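Local coordinates for multi-copper Oxidase CueO (Ochrobactrum, PDB 6EVG), which acts as a laccase-like multicopper oxidase, active on lignin model compounds and lignosulfonate, probably oxidising phenolic groups with dioxygen, at residues G155-R160 with R221-N226; V274-G279 with F301-A306. All blocks are in the same frame, centred on the assembly; numbering follows the deposited sequence.

Interaction 1. Residues G155-R160 with R221-N226; sequences GKDAER and RLRILN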
loop_
_atom_site.group_PDB
_atom_site.type_symbol
_atom_site.label_atom_id
_atom_site.label_comp_id
_atom_site.label_asym_id
_atom_site.label_seq_id
_atom_site.Cartn_x
_atom_site.Cartn_y
_atom_site.Cartn_z
ATOM N N GLY A 155 -8.445 -11.381 -16.805
ATOM C CA GLY A 155 -8.440 -11.337 -18.239
ATOM C C GLY A 155 -9.593 -10.556 -18.866
ATOM O O GLY A 155 -9.691 -10.539 -20.077
ATOM N N LYS A 156 -10.435 -9.923 -18.066
ATOM C CA LYS A 156 -11.672 -9.277 -18.577
ATOM C C LYS A 156 -11.572 -7.735 -18.675
ATOM O O LYS A 156 -12.589 -7.046 -18.880
ATOM C CB LYS A 156 -12.868 -9.700 -17.731
ATOM C CG LYS A 156 -13.194 -11.201 -17.770
ATOM C CD LYS A 156 -14.415 -11.390 -16.841
ATOM C CE LYS A 156 -14.978 -12.757 -16.654
ATOM N NZ LYS A 156 -16.234 -12.566 -15.842
ATOM N N ASP A 157 -10.364 -7.161 -18.548
ATOM C CA ASP A 157 -10.269 -5.701 -18.578
ATOM C C ASP A 157 -10.722 -5.087 -19.892
ATOM O O ASP A 157 -11.287 -3.989 -19.896
ATOM C CB ASP A 157 -8.920 -5.196 -18.161
ATOM C CG ASP A 157 -8.666 -5.354 -16.665
ATOM O OD1 ASP A 157 -9.492 -5.872 -15.905
ATOM O OD2 ASP A 157 -7.553 -4.910 -16.219
ATOM N N ALA A 158 -10.452 -5.764 -20.988
ATOM C CA ALA A 158 -10.923 -5.242 -22.301
ATOM C C ALA A 158 -12.444 -5.155 -22.325
ATOM O O ALA A 158 -12.983 -4.135 -22.814
ATOM C CB ALA A 158 -10.401 -6.078 -23.455
ATOM N N GLU A 159 -13.119 -6.172 -21.811
ATOM C CA GLU A 159 -14.576 -6.167 -21.751
ATOM C C GLU A 159 -15.092 -5.054 -20.817
ATOM O O GLU A 159 -16.162 -4.504 -21.051
ATOM C CB GLU A 159 -15.107 -7.525 -21.276
ATOM C CG GLU A 159 -16.614 -7.626 -21.302
ATOM C CD GLU A 159 -17.144 -8.938 -20.750
ATOM O OE1 GLU A 159 -16.369 -9.924 -20.643
ATOM O OE2 GLU A 159 -18.353 -8.973 -20.433
ATOM N N ARG A 160 -14.312 -4.712 -19.795
ATOM C CA ARG A 160 -14.655 -3.613 -18.901
ATOM C C ARG A 160 -14.451 -2.231 -19.546
ATOM O O ARG A 160 -14.839 -1.228 -18.971
ATOM C CB ARG A 160 -13.817 -3.684 -17.606
ATOM C CG ARG A 160 -14.122 -4.909 -16.726
ATOM C CD ARG A 160 -13.231 -4.927 -15.500
ATOM N NE ARG A 160 -13.603 -6.056 -14.650
ATOM C CZ ARG A 160 -12.970 -7.207 -14.586
ATOM N NH1 ARG A 160 -11.809 -7.402 -15.162
ATOM N NH2 ARG A 160 -13.531 -8.190 -13.890
ATOM N N ARG A 221 -4.772 4.534 -17.703
ATOM C CA ARG A 221 -4.962 3.975 -16.361
ATOM C C ARG A 221 -3.691 4.159 -15.555
ATOM O O ARG A 221 -2.615 3.718 -15.997
ATOM C CB ARG A 221 -5.315 2.514 -16.521
ATOM C CG ARG A 221 -5.569 1.688 -15.313
ATOM C CD ARG A 221 -5.882 0.224 -15.835
ATOM N NE ARG A 221 -6.375 -0.644 -14.801
ATOM C CZ ARG A 221 -6.773 -1.885 -15.109
ATOM N NH1 ARG A 221 -6.729 -2.292 -16.395
ATOM N NH2 ARG A 221 -7.207 -2.673 -14.148
ATOM N N LEU A 222 -3.828 4.789 -14.389
ATOM C CA LEU A 222 -2.708 4.958 -13.450
ATOM C C LEU A 222 -3.058 4.134 -12.231
ATOM O O LEU A 222 -4.102 4.298 -11.604
ATOM C CB LEU A 222 -2.561 6.442 -13.056
ATOM C CG LEU A 222 -2.390 7.422 -14.235
ATOM C CD1 LEU A 222 -2.398 8.868 -13.729
ATOM C CD2 LEU A 222 -1.119 7.143 -15.007
ATOM N N ARG A 223 -2.141 3.212 -11.874
ATOM C CA ARG A 223 -2.314 2.335 -10.724
ATOM C C ARG A 223 -1.422 2.919 -9.634
ATOM O O ARG A 223 -0.192 2.802 -9.684
ATOM C CB ARG A 223 -1.968 0.909 -11.054
ATOM C CG ARG A 223 -2.776 0.331 -12.209
ATOM C CD ARG A 223 -2.735 -1.151 -12.242
ATOM N NE ARG A 223 -3.183 -1.737 -13.476
ATOM C CZ ARG A 223 -3.811 -2.912 -13.576
ATOM N NH1 ARG A 223 -4.349 -3.484 -12.497
ATOM N NH2 ARG A 223 -3.871 -3.478 -14.738
ATOM N N ILE A 224 -2.039 3.626 -8.661
ATOM C CA ILE A 224 -1.316 4.471 -7.717
ATOM C C ILE A 224 -1.249 3.752 -6.351
ATOM O O ILE A 224 -2.252 3.352 -5.804
ATOM C CB ILE A 224 -1.986 5.832 -7.546
ATOM C CG1 ILE A 224 -2.193 6.516 -8.942
ATOM C CG2 ILE A 224 -1.121 6.710 -6.637
ATOM C CD1 ILE A 224 -2.934 7.853 -8.866
ATOM N N LEU A 225 -0.013 3.633 -5.862
ATOM C CA LEU A 225 0.275 3.094 -4.523
ATOM C C LEU A 225 1.008 4.195 -3.720
ATOM O O LEU A 225 1.962 4.801 -4.216
ATOM C CB LEU A 225 1.207 1.881 -4.640
ATOM C CG LEU A 225 1.866 1.426 -3.321
ATOM C CD1 LEU A 225 0.896 0.862 -2.304
ATOM C CD2 LEU A 225 2.929 0.384 -3.653
ATOM N N ASN A 226 0.582 4.403 -2.451
ATOM C CA ASN A 226 1.415 5.167 -1.524
ATOM C C ASN A 226 2.332 4.189 -0.793
ATOM O O ASN A 226 1.868 3.389 0.017
ATOM C CB ASN A 226 0.534 5.947 -0.545
ATOM C CG ASN A 226 1.366 6.705 0.446
ATOM O OD1 ASN A 226 2.540 6.476 0.635
ATOM N ND2 ASN A 226 0.712 7.694 1.114
HETATM O O HOH W 1 -5.488 -5.881 -14.823
#
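Asp157 and Arg221 form the salt bridge that joins the loop 155-160 to the strand 221-226. Arg221 grips the Asp157 carboxylate end-on with both terminal nitrogens, and both go to one oxygen: NH1 stands 2.8 Å from Asp157 OD2, and NH2 of the same guanidinium lies 3.1 Å from that OD2, its N-H bent to 135°. The oxygen sits at the guanidinium edge, in its plane; the two flat groups are 48° apart, and both donors come from above the same face of the carboxylate. The reach comes from Arg221, whose CG is anti to the backbone N (chi1 -180°) and whose chain runs extended to NE, spanning the distance between backbones whose nearest CA atoms, those of Asp157 and Arg221, are 11.3 Å apart. The other carboxylate oxygen works within the loop: Arg160 NH1 meets Asp157 OD1 at 2.9 Å, nearly along its C-O axis. With an arginine on each oxygen, the carboxylate is held against rotation.

Arg223 joins through water. The water donates to Asp157 OD2 at 2.7 Å and accepts from Arg223 NH2 at 2.9 Å, in the guanidinium plane. The direct approach of Arg223 NH2 to OD2 is one of charges alone. Arg223 NH2 also lies 3.3 Å above the Arg221 guanidinium plane, over its centre; Asp170 bridges Arg223 NE and Glu271 bridges Arg221 NH2.

Asp157, Arg160 and Arg221 thus form a salt-bridge network that fastens the loop after strand 148-153 to the sheet of the following cupredoxin-type domain. There strand 219-226 runs between strands 170-178 and 269-275; Phe252 of strand 251-259 touches Asp157, Arg160 and Arg221.

Interaction 2. Residues V274-G279 with F301-A306; sequences VDFSKG and FVVDAA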
loop_
_atom_site.group_PDB
_atom_site.type_symbol
_atom_site.label_atom_id
_atom_site.label_comp_id
_atom_site.label_asym_id
_atom_site.label_seq_id
_atom_site.Cartn_x
_atom_site.Cartn_y
_atom_site.Cartn_z
ATOM N N VAL A 274 -7.421 8.741 -16.500
ATOM C CA VAL A 274 -7.222 10.141 -16.829
ATOM C C VAL A 274 -7.274 10.262 -18.347
ATOM O O VAL A 274 -6.667 9.490 -19.052
ATOM C CB VAL A 274 -5.883 10.681 -16.264
ATOM C CG1 VAL A 274 -5.643 12.125 -16.713
ATOM C CG2 VAL A 274 -5.842 10.554 -14.762
ATOM N N ASP A 275 -8.037 11.255 -18.835
ATOM C CA ASP A 275 -8.165 11.488 -20.275
ATOM C C ASP A 275 -7.106 12.456 -20.732
ATOM O O ASP A 275 -7.142 13.632 -20.375
ATOM C CB ASP A 275 -9.571 12.009 -20.588
ATOM C CG ASP A 275 -9.870 12.028 -22.084
ATOM O OD1 ASP A 275 -9.006 11.764 -22.891
ATOM O OD2 ASP A 275 -11.060 12.269 -22.370
ATOM N N PHE A 276 -6.176 11.980 -21.574
ATOM C CA PHE A 276 -5.103 12.797 -22.159
ATOM C C PHE A 276 -5.403 13.209 -23.598
ATOM O O PHE A 276 -4.531 13.735 -24.294
ATOM C CB PHE A 276 -3.751 12.090 -21.998
ATOM C CG PHE A 276 -3.259 12.023 -20.571
ATOM C CD1 PHE A 276 -2.641 13.104 -19.957
ATOM C CD2 PHE A 276 -3.364 10.872 -19.861
ATOM C CE1 PHE A 276 -2.157 12.981 -18.646
ATOM C CE2 PHE A 276 -2.850 10.758 -18.571
ATOM C CZ PHE A 276 -2.297 11.805 -17.949
ATOM N N SER A 277 -6.647 13.012 -24.023
ATOM C CA SER A 277 -6.963 13.185 -25.425
ATOM C C SER A 277 -6.853 14.571 -25.939
ATOM O O SER A 277 -6.638 14.766 -27.161
ATOM C CB SER A 277 -8.333 12.638 -25.806
ATOM O OG SER A 277 -9.373 13.354 -25.213
ATOM N N LYS A 278 -6.907 15.552 -25.055
ATOM C CA LYS A 278 -6.808 16.921 -25.571
ATOM C C LYS A 278 -5.327 17.272 -25.884
ATOM O O LYS A 278 -5.083 18.335 -26.456
ATOM C CB LYS A 278 -7.572 17.897 -24.644
ATOM C CG LYS A 278 -9.072 17.715 -24.717
ATOM C CD LYS A 278 -9.840 18.982 -25.084
ATOM C CE LYS A 278 -11.241 18.657 -25.613
ATOM N NZ LYS A 278 -12.117 17.982 -24.616
ATOM N N GLY A 279 -4.368 16.355 -25.549
ATOM C CA GLY A 279 -2.977 16.585 -25.886
ATOM C C GLY A 279 -2.137 17.549 -25.043
ATOM O O GLY A 279 -0.948 17.708 -25.305
ATOM N N PHE A 301 3.307 14.672 -16.992
ATOM C CA PHE A 301 2.824 13.867 -18.117
ATOM C C PHE A 301 2.886 14.742 -19.372
ATOM O O PHE A 301 2.381 15.873 -19.383
ATOM C CB PHE A 301 1.365 13.457 -17.902
ATOM C CG PHE A 301 1.176 12.518 -16.776
ATOM C CD1 PHE A 301 1.347 11.153 -16.967
ATOM C CD2 PHE A 301 0.832 12.943 -15.523
ATOM C CE1 PHE A 301 1.149 10.271 -15.950
ATOM C CE2 PHE A 301 0.674 12.024 -14.455
ATOM C CZ PHE A 301 0.821 10.696 -14.703
ATOM N N VAL A 302 3.466 14.205 -20.432
ATOM C CA VAL A 302 3.518 14.829 -21.736
ATOM C C VAL A 302 2.876 13.878 -22.759
ATOM O O VAL A 302 3.094 12.707 -22.700
ATOM C CB VAL A 302 4.934 15.198 -22.117
ATOM C CG1 VAL A 302 5.565 16.197 -21.157
ATOM C CG2 VAL A 302 5.804 14.026 -22.341
ATOM N N VAL A 303 2.058 14.415 -23.629
ATOM C CA VAL A 303 1.390 13.610 -24.637
ATOM C C VAL A 303 2.266 13.406 -25.844
ATOM O O VAL A 303 2.807 14.365 -26.329
ATOM C CB VAL A 303 0.056 14.224 -25.053
ATOM C CG1 VAL A 303 -0.686 13.367 -26.041
ATOM C CG2 VAL A 303 -0.808 14.410 -23.803
ATOM N N ASP A 304 2.377 12.142 -26.281
ATOM C CA ASP A 304 3.169 11.819 -27.465
ATOM C C ASP A 304 2.218 11.506 -28.573
ATOM O O ASP A 304 1.533 10.462 -28.570
ATOM C CB ASP A 304 4.096 10.617 -27.211
ATOM C CG ASP A 304 4.950 10.232 -28.420
ATOM O OD1 ASP A 304 4.690 10.716 -29.544
ATOM O OD2 ASP A 304 5.880 9.407 -28.238
ATOM N N ALA A 305 2.276 12.396 -29.564
ATOM C CA ALA A 305 1.442 12.346 -30.727
ATOM C C ALA A 305 1.685 11.138 -31.624
ATOM O O ALA A 305 0.845 10.876 -32.474
ATOM C CB ALA A 305 1.617 13.644 -31.545
ATOM N N ALA A 306 2.830 10.460 -31.490
ATOM C CA ALA A 306 3.149 9.295 -32.335
ATOM C C ALA A 306 2.419 8.026 -31.895
ATOM O O ALA A 306 2.423 7.019 -32.586
ATOM C CB ALA A 306 4.621 9.034 -32.296
HETATM O O HOH W 2 1.727 17.248 -23.806
#
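Phe276 and Val303 lose the most surface here, with Phe301 next. The Phe276 ring brings its outer end over one face of the Phe301 ring, with Phe276 CZ 3.7 Å from Phe301 CG. The planes meet obliquely at 41°, and Phe276 CE1 packs against Phe301 CB at 3.6 Å. In both phenylalanines CG lies anti to the carbonyl carbon (chi1 -69° and -67°), and the two side chains cross at about a right angle; Val274 CG1 covers one face of Phe276. Replacing Phe276 by alanine removes the ring, which would probably leave the face of Phe301 without its aromatic neighbour and open a gap between the two strand ends.

Val303 fits against the type I turn Phe276-Gly279 that follows strand 269-275. Its CG2 methyl rests 3.6 Å from Gly279 O and lies 4.2 Å from Phe276 CB, while a water links Gly279 O to Val303 N. The turn is braced by Asp275, whose OD1 takes both the backbone N and OG of Ser277, the former closing an Asx turn.

The contact joins the ends of strands 269-275 and 295-303, packing the two sheets of a cupredoxin-type sandwich domain against each other; Phe276 also touches Val220 of strand 219-226 and Val215 of strand 212-215, and Phe301 touches Leu222 and Ala213 of the same two strands.

Both interactions reach the same mixed sheet, in which strands 219-226 and 269-275 are neighbours, yet they differ in chemistry. Interaction 1 is buried and polar: charged groups and a water tie a loop following another sheet to strand 219-226. Interaction 2 lies farther from the centre of the chain and is only partly buried; aromatic rings and a valine join two sheets there, with its turn at the surface. Their centres are about 18 Å apart, and Leu222 connects them, its CD1 lying 3.8 Å from Phe301 CZ and also packing on Val274. Arg221 and Arg223 thus serve the ionic contact, while Leu222 between them serves the apolar one.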